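Local coordinates for glutathione transferase (Leptospira interrogans serovar Lai, PDB 3UBK), which binds glutathione and probably catalyses its transfer to electrophilic substrates, at residues Phe191-Ala196 against Leu200-Lys205; Val164-Leu169 against Gly184-Phe189. All blocks are in the same frame, centred on the assembly; numbering follows the deposited sequence.

Contact 1: residues Phe191-Ala196 against Leu200-Lys205. With SO4 (sulfate ion), chain C.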
loop_
_atom_site.group_PDB
_atom_site.type_symbol
_atom_site.label_atom_id
_atom_site.label_comp_id
_atom_site.label_asym_id
_atom_site.label_seq_id
_atom_site.Cartn_x
_atom_site.Cartn_y
_atom_site.Cartn_z
ATOM N N PHE A 191 -21.385 -0.210 15.985
ATOM C CA PHE A 191 -20.608 -0.883 17.029
ATOM C C PHE A 191 -19.332 -0.103 17.341
ATOM O O PHE A 191 -19.065 0.236 18.500
ATOM C CB PHE A 191 -20.315 -2.347 16.653
ATOM C CG PHE A 191 -19.290 -2.999 17.540
ATOM C CD1 PHE A 191 -19.620 -3.402 18.821
ATOM C CD2 PHE A 191 -17.983 -3.161 17.101
ATOM C CE1 PHE A 191 -18.660 -3.987 19.652
ATOM C CE2 PHE A 191 -17.025 -3.734 17.920
ATOM C CZ PHE A 191 -17.363 -4.144 19.192
ATOM N N MET A 192 -18.560 0.234 16.314
ATOM C CA MET A 192 -17.306 0.954 16.541
ATOM C C MET A 192 -17.499 2.265 17.294
ATOM O O MET A 192 -16.673 2.633 18.142
ATOM C CB MET A 192 -16.551 1.167 15.229
ATOM C CG MET A 192 -15.991 -0.145 14.647
ATOM S SD MET A 192 -14.520 -0.735 15.531
ATOM C CE MET A 192 -13.309 0.376 14.795
ATOM N N LYS A 193 -18.584 2.976 17.003
ATOM C CA LYS A 193 -18.837 4.240 17.701
ATOM C C LYS A 193 -19.203 4.050 19.175
ATOM O O LYS A 193 -19.210 5.013 19.932
ATOM C CB LYS A 193 -19.895 5.090 16.977
ATOM C CG LYS A 193 -19.393 5.679 15.659
ATOM C CD LYS A 193 -20.474 6.497 14.950
ATOM C CE LYS A 193 -20.859 7.712 15.780
ATOM N NZ LYS A 193 -19.651 8.390 16.352
ATOM N N THR A 194 -19.491 2.822 19.594
ATOM C CA THR A 194 -19.685 2.580 21.038
ATOM C C THR A 194 -18.347 2.562 21.784
ATOM O O THR A 194 -18.311 2.531 23.017
ATOM C CB THR A 194 -20.488 1.292 21.347
ATOM O OG1 THR A 194 -19.684 0.129 21.091
ATOM C CG2 THR A 194 -21.772 1.242 20.529
ATOM N N LYS A 195 -17.253 2.598 21.024
ATOM C CA LYS A 195 -15.915 2.515 21.587
ATOM C C LYS A 195 -15.298 3.888 21.747
ATOM O O LYS A 195 -15.464 4.759 20.886
ATOM C CB LYS A 195 -15.016 1.650 20.692
ATOM C CG LYS A 195 -15.428 0.165 20.651
ATOM C CD LYS A 195 -14.741 -0.569 19.482
ATOM C CE LYS A 195 -13.218 -0.480 19.600
ATOM N NZ LYS A 195 -12.762 -1.281 20.776
ATOM N N ALA A 196 -14.547 4.062 22.831
ATOM C CA ALA A 196 -13.947 5.362 23.166
ATOM C C ALA A 196 -13.001 5.913 22.104
ATOM O O ALA A 196 -13.030 7.107 21.808
ATOM C CB ALA A 196 -13.232 5.288 24.512
ATOM N N LEU A 200 -13.737 9.086 19.734
ATOM C CA LEU A 200 -12.868 10.263 19.850
ATOM C C LEU A 200 -12.347 10.723 18.477
ATOM O O LEU A 200 -12.308 11.925 18.166
ATOM C CB LEU A 200 -11.688 9.967 20.789
ATOM C CG LEU A 200 -10.726 11.129 21.049
ATOM C CD1 LEU A 200 -11.464 12.268 21.748
ATOM C CD2 LEU A 200 -9.528 10.682 21.881
ATOM N N VAL A 201 -11.957 9.764 17.645
ATOM C CA VAL A 201 -11.523 10.094 16.285
ATOM C C VAL A 201 -12.633 10.835 15.512
ATOM O O VAL A 201 -12.378 11.867 14.877
ATOM C CB VAL A 201 -11.062 8.829 15.528
ATOM C CG1 VAL A 201 -10.980 9.095 14.032
ATOM C CG2 VAL A 201 -9.704 8.360 16.088
ATOM N N GLU A 202 -13.850 10.310 15.574
ATOM C CA GLU A 202 -15.014 10.969 14.960
ATOM C C GLU A 202 -15.246 12.358 15.553
ATOM O O GLU A 202 -15.543 13.316 14.832
ATOM C CB GLU A 202 -16.271 10.129 15.162
ATOM C CG GLU A 202 -16.329 8.915 14.266
ATOM C CD GLU A 202 -16.387 9.301 12.801
ATOM O OE1 GLU A 202 -17.497 9.594 12.300
ATOM O OE2 GLU A 202 -15.323 9.313 12.150
ATOM N N LYS A 203 -15.107 12.461 16.872
ATOM C CA LYS A 203 -15.289 13.734 17.547
ATOM C C LYS A 203 -14.256 14.789 17.127
ATOM O O LYS A 203 -14.619 15.928 16.811
ATOM C CB LYS A 203 -15.277 13.535 19.062
ATOM C CG LYS A 203 -15.183 14.833 19.858
ATOM C CD LYS A 203 -16.331 15.769 19.534
ATOM C CE LYS A 203 -17.668 15.063 19.576
ATOM N NZ LYS A 203 -18.791 16.029 19.386
ATOM N N ASP A 204 -12.970 14.428 17.132
ATOM C CA ASP A 204 -11.928 15.369 16.708
ATOM C C ASP A 204 -12.142 15.815 15.252
ATOM O O ASP A 204 -11.874 16.968 14.894
ATOM C CB ASP A 204 -10.536 14.767 16.868
ATOM C CG ASP A 204 -10.040 14.802 18.312
ATOM O OD1 ASP A 204 -10.605 15.555 19.135
ATOM O OD2 ASP A 204 -9.077 14.075 18.626
ATOM N N LYS A 205 -12.620 14.894 14.426
ATOM C CA LYS A 205 -12.889 15.180 13.022
ATOM C C LYS A 205 -14.018 16.201 12.943
ATOM O O LYS A 205 -13.929 17.186 12.217
ATOM C CB LYS A 205 -13.280 13.896 12.280
ATOM C CG LYS A 205 -13.580 14.101 10.788
ATOM C CD LYS A 205 -13.508 12.794 9.973
ATOM C CE LYS A 205 -14.532 11.757 10.431
ATOM N NZ LYS A 205 -14.444 10.448 9.674
HETATM S S SO4 C . -13.800 0.468 24.566
HETATM O O1 SO4 C . -14.150 1.861 24.809
HETATM O O2 SO4 C . -13.066 -0.032 25.727
HETATM O O3 SO4 C . -12.950 0.303 23.385
HETATM O O4 SO4 C . -15.023 -0.310 24.378
#
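A196 and L200 meet through the backbone: L200 N donates to A196 O at 3.0 Å. With L200 four positions after A196, this is the i to i+4 bond of the first turn of helix 196-213. L200 CB also packs on the same oxygen, 3.3 Å from A196 O. The second touch joins side chains. K193, its CG anti to the carbonyl carbon (chi1 -71°) and its chain bent at chi3 and chi4, brings NZ to 4.0 Å from both CB and CG of E202, the two chains crossing at about a right angle. No salt bridge results, since K193 NZ stays 4.7 Å from E202 OE1; any attraction between these charges is probably loose. The carboxylate of E202 is committed elsewhere: its chain bends at chi2, and OE2 receives K205 NZ at 2.9 Å through the syn lone pair, a salt bridge one turn along the helix.

Behind this shell, a sulfate, probably from the crystallisation liquor, accepts A196 N on O1 at 3.0 Å and a nearly straight 174°. K195 NZ reaches O3 of the same ion and also forms a salt bridge with E24 and a hydrogen bond with Y145. K195 occupies the N-cap position, and the anion sits at the N-terminus of helix 196-213, where the amide of A196 and probably the helix dipole favour it. The geometry is that of a short connection, capped at K195, between successive helices 185-193 and 196-213 of the all-helical C-terminal domain of the glutathione transferase fold.

Contact 2: residues Val164-Leu169 against Gly184-Phe189; sequences VLDEEL and GWKEYF. With SO4 (sulfate ion), chain E.
The backbones of V164-L169 and G184-F189 stand well apart, the closest CA atoms being those of D166 and W185 at 9.7 Å, so side chains must bridge the gap between the C-terminal part of helix 153-169 and the first turn of helix 185-193. G184, at the N-cap position, has a positive phi, a conformation readily open to glycine. Three amides of the turn face a sulfate, probably a crystallisation component: G184 N, K186 N and E187 N each donate to a different oxygen, K186 N to O3 at 2.6 Å. Such an anion at a helix N-terminus is a classic site, and the pair belongs to the helical C-terminal domain of the glutathione transferase fold.

D166 spans the gap. With CG anti to the backbone N (chi1 171°), its OD2 comes in at the edge of the W185 indole and meets NE1 at 3.4 Å. The bond is weak by length yet almost straight, 176° at the hydrogen, and the carboxylate plane is turned 67° from the ring. F189 CB lies 3.8 Å above one indole face, toward the rim, and L162 and L179 also touch this tryptophan. K186 bends at chi2 and chi4 to cross D166 at about a right angle; its CE approaches OD2 at 3.9 Å, while NZ remains too distant for a salt bridge and has a weak, long ion pair with D180.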
loop_
_atom_site.group_PDB
_atom_site.type_symbol
_atom_site.label_atom_id
_atom_site.label_comp_id
_atom_site.label_asym_id
_atom_site.label_seq_id
_atom_site.Cartn_x
_atom_site.Cartn_y
_atom_site.Cartn_z
ATOM N N VAL A 164 -15.532 7.822 5.927
ATOM C CA VAL A 164 -15.375 8.967 5.035
ATOM C C VAL A 164 -16.010 8.691 3.671
ATOM O O VAL A 164 -16.662 9.565 3.087
ATOM C CB VAL A 164 -13.891 9.328 4.828
ATOM C CG1 VAL A 164 -13.712 10.134 3.545
ATOM C CG2 VAL A 164 -13.347 10.089 6.034
ATOM N N LEU A 165 -15.822 7.469 3.178
ATOM C CA LEU A 165 -16.387 7.059 1.901
ATOM C C LEU A 165 -17.903 7.097 1.960
ATOM O O LEU A 165 -18.557 7.546 1.023
ATOM C CB LEU A 165 -15.911 5.658 1.521
ATOM C CG LEU A 165 -14.551 5.587 0.824
ATOM C CD1 LEU A 165 -13.596 6.653 1.349
ATOM C CD2 LEU A 165 -13.943 4.199 0.969
ATOM N N ASP A 166 -18.450 6.626 3.073
ATOM C CA ASP A 166 -19.888 6.614 3.278
ATOM C C ASP A 166 -20.492 8.018 3.167
ATOM O O ASP A 166 -21.330 8.277 2.300
ATOM C CB ASP A 166 -20.219 5.996 4.635
ATOM C CG ASP A 166 -21.672 6.157 5.006
ATOM O OD1 ASP A 166 -22.360 6.965 4.349
ATOM O OD2 ASP A 166 -22.127 5.481 5.955
ATOM N N GLU A 167 -20.064 8.924 4.041
ATOM C CA GLU A 167 -20.628 10.269 4.069
ATOM C C GLU A 167 -20.374 11.036 2.772
ATOM O O GLU A 167 -21.306 11.542 2.143
ATOM C CB GLU A 167 -20.073 11.061 5.254
ATOM C CG GLU A 167 -20.681 12.446 5.397
ATOM C CD GLU A 167 -19.830 13.378 6.240
ATOM O OE1 GLU A 167 -19.005 12.878 7.035
ATOM O OE2 GLU A 167 -19.984 14.611 6.103
ATOM N N GLU A 168 -19.105 11.112 2.381
ATOM C CA GLU A 168 -18.674 11.916 1.239
ATOM C C GLU A 168 -19.285 11.507 -0.104
ATOM O O GLU A 168 -19.184 12.251 -1.080
ATOM C CB GLU A 168 -17.150 11.891 1.125
ATOM C CG GLU A 168 -16.421 12.581 2.264
ATOM C CD GLU A 168 -16.208 14.061 2.011
ATOM O OE1 GLU A 168 -15.569 14.723 2.856
ATOM O OE2 GLU A 168 -16.673 14.561 0.964
ATOM N N LEU A 169 -19.912 10.335 -0.161
ATOM C CA LEU A 169 -20.413 9.818 -1.434
ATOM C C LEU A 169 -21.935 9.796 -1.552
ATOM O O LEU A 169 -22.462 9.560 -2.636
ATOM C CB LEU A 169 -19.849 8.420 -1.727
ATOM C CG LEU A 169 -18.359 8.335 -2.064
ATOM C CD1 LEU A 169 -17.983 6.918 -2.462
ATOM C CD2 LEU A 169 -17.994 9.307 -3.169
ATOM N N GLY A 184 -23.097 -5.593 6.469
ATOM C CA GLY A 184 -22.557 -5.514 7.828
ATOM C C GLY A 184 -21.927 -4.179 8.180
ATOM O O GLY A 184 -21.644 -3.901 9.350
ATOM N N TRP A 185 -21.712 -3.341 7.175
ATOM C CA TRP A 185 -21.072 -2.045 7.395
ATOM C C TRP A 185 -21.782 -1.098 8.374
ATOM O O TRP A 185 -21.133 -0.436 9.182
ATOM C CB TRP A 185 -20.865 -1.304 6.081
ATOM C CG TRP A 185 -20.574 0.143 6.319
ATOM C CD1 TRP A 185 -21.344 1.204 5.952
ATOM C CD2 TRP A 185 -19.442 0.688 7.011
ATOM N NE1 TRP A 185 -20.757 2.377 6.357
ATOM C CE2 TRP A 185 -19.588 2.087 7.012
ATOM C CE3 TRP A 185 -18.319 0.127 7.626
ATOM C CZ2 TRP A 185 -18.655 2.939 7.610
ATOM C CZ3 TRP A 185 -17.390 0.973 8.213
ATOM C CH2 TRP A 185 -17.561 2.361 8.200
ATOM N N LYS A 186 -23.101 -0.981 8.266
ATOM C CA LYS A 186 -23.808 -0.026 9.103
ATOM C C LYS A 186 -23.734 -0.482 10.552
ATOM O O LYS A 186 -23.492 0.312 11.447
ATOM C CB LYS A 186 -25.275 0.133 8.663
ATOM C CG LYS A 186 -25.454 0.835 7.309
ATOM C CD LYS A 186 -24.773 2.203 7.284
ATOM C CE LYS A 186 -25.067 2.963 5.986
ATOM N NZ LYS A 186 -24.607 2.239 4.762
ATOM N N GLU A 187 -23.948 -1.771 10.766
ATOM C CA GLU A 187 -23.903 -2.345 12.097
ATOM C C GLU A 187 -22.489 -2.217 12.702
ATOM O O GLU A 187 -22.332 -1.869 13.877
ATOM C CB GLU A 187 -24.351 -3.801 12.028
ATOM C CG GLU A 187 -24.760 -4.411 13.352
ATOM C CD GLU A 187 -25.283 -5.826 13.198
ATOM O OE1 GLU A 187 -25.438 -6.528 14.224
ATOM O OE2 GLU A 187 -25.531 -6.238 12.044
ATOM N N TYR A 188 -21.464 -2.465 11.884
ATOM C CA TYR A 188 -20.071 -2.342 12.326
ATOM C C TYR A 188 -19.767 -0.906 12.707
ATOM O O TYR A 188 -19.145 -0.637 13.731
ATOM C CB TYR A 188 -19.120 -2.802 11.215
ATOM C CG TYR A 188 -17.653 -2.429 11.414
ATOM C CD1 TYR A 188 -16.825 -3.203 12.212
ATOM C CD2 TYR A 188 -17.100 -1.334 10.766
ATOM C CE1 TYR A 188 -15.472 -2.886 12.375
ATOM C CE2 TYR A 188 -15.757 -1.006 10.917
ATOM C CZ TYR A 188 -14.950 -1.784 11.730
ATOM O OH TYR A 188 -13.616 -1.461 11.888
ATOM N N PHE A 189 -20.216 0.025 11.877
ATOM C CA PHE A 189 -19.971 1.438 12.105
ATOM C C PHE A 189 -20.612 1.901 13.434
ATOM O O PHE A 189 -20.003 2.652 14.200
ATOM C CB PHE A 189 -20.503 2.227 10.902
ATOM C CG PHE A 189 -20.209 3.689 10.951
ATOM C CD1 PHE A 189 -18.923 4.144 11.160
ATOM C CD2 PHE A 189 -21.221 4.613 10.759
ATOM C CE1 PHE A 189 -18.646 5.493 11.195
ATOM C CE2 PHE A 189 -20.954 5.969 10.796
ATOM C CZ PHE A 189 -19.663 6.411 11.013
HETATM S S SO4 E . -25.465 -2.999 7.383
HETATM O O1 SO4 E . -26.793 -2.409 7.556
HETATM O O2 SO4 E . -25.575 -4.316 6.759
HETATM O O3 SO4 E . -24.663 -2.128 6.519
HETATM O O4 SO4 E . -24.836 -3.152 8.698
#

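In the fold
Contacts 1 and 2 follow one another along the chain, contact 2 closing before contact 1 opens, and both draw on helix 185-193: contact 2 uses its N-terminal turn, contact 1 its C-terminal part. Their centres lie 13 Å apart, but they meet directly. K205 NZ of contact 1 packs 3.8 Å from V164 CG2 of contact 2, and E202 OE1 lies 4.1 Å from F189 CZ. F159, on helix 153-169, is touched by M192, E202 and F189, tying the two together. Both are structural contacts away from the residues seen to bind glutathione, K50, I51 and S64; V201 and K205 of contact 1 nevertheless reach helix 13-25 of the N-terminal domain.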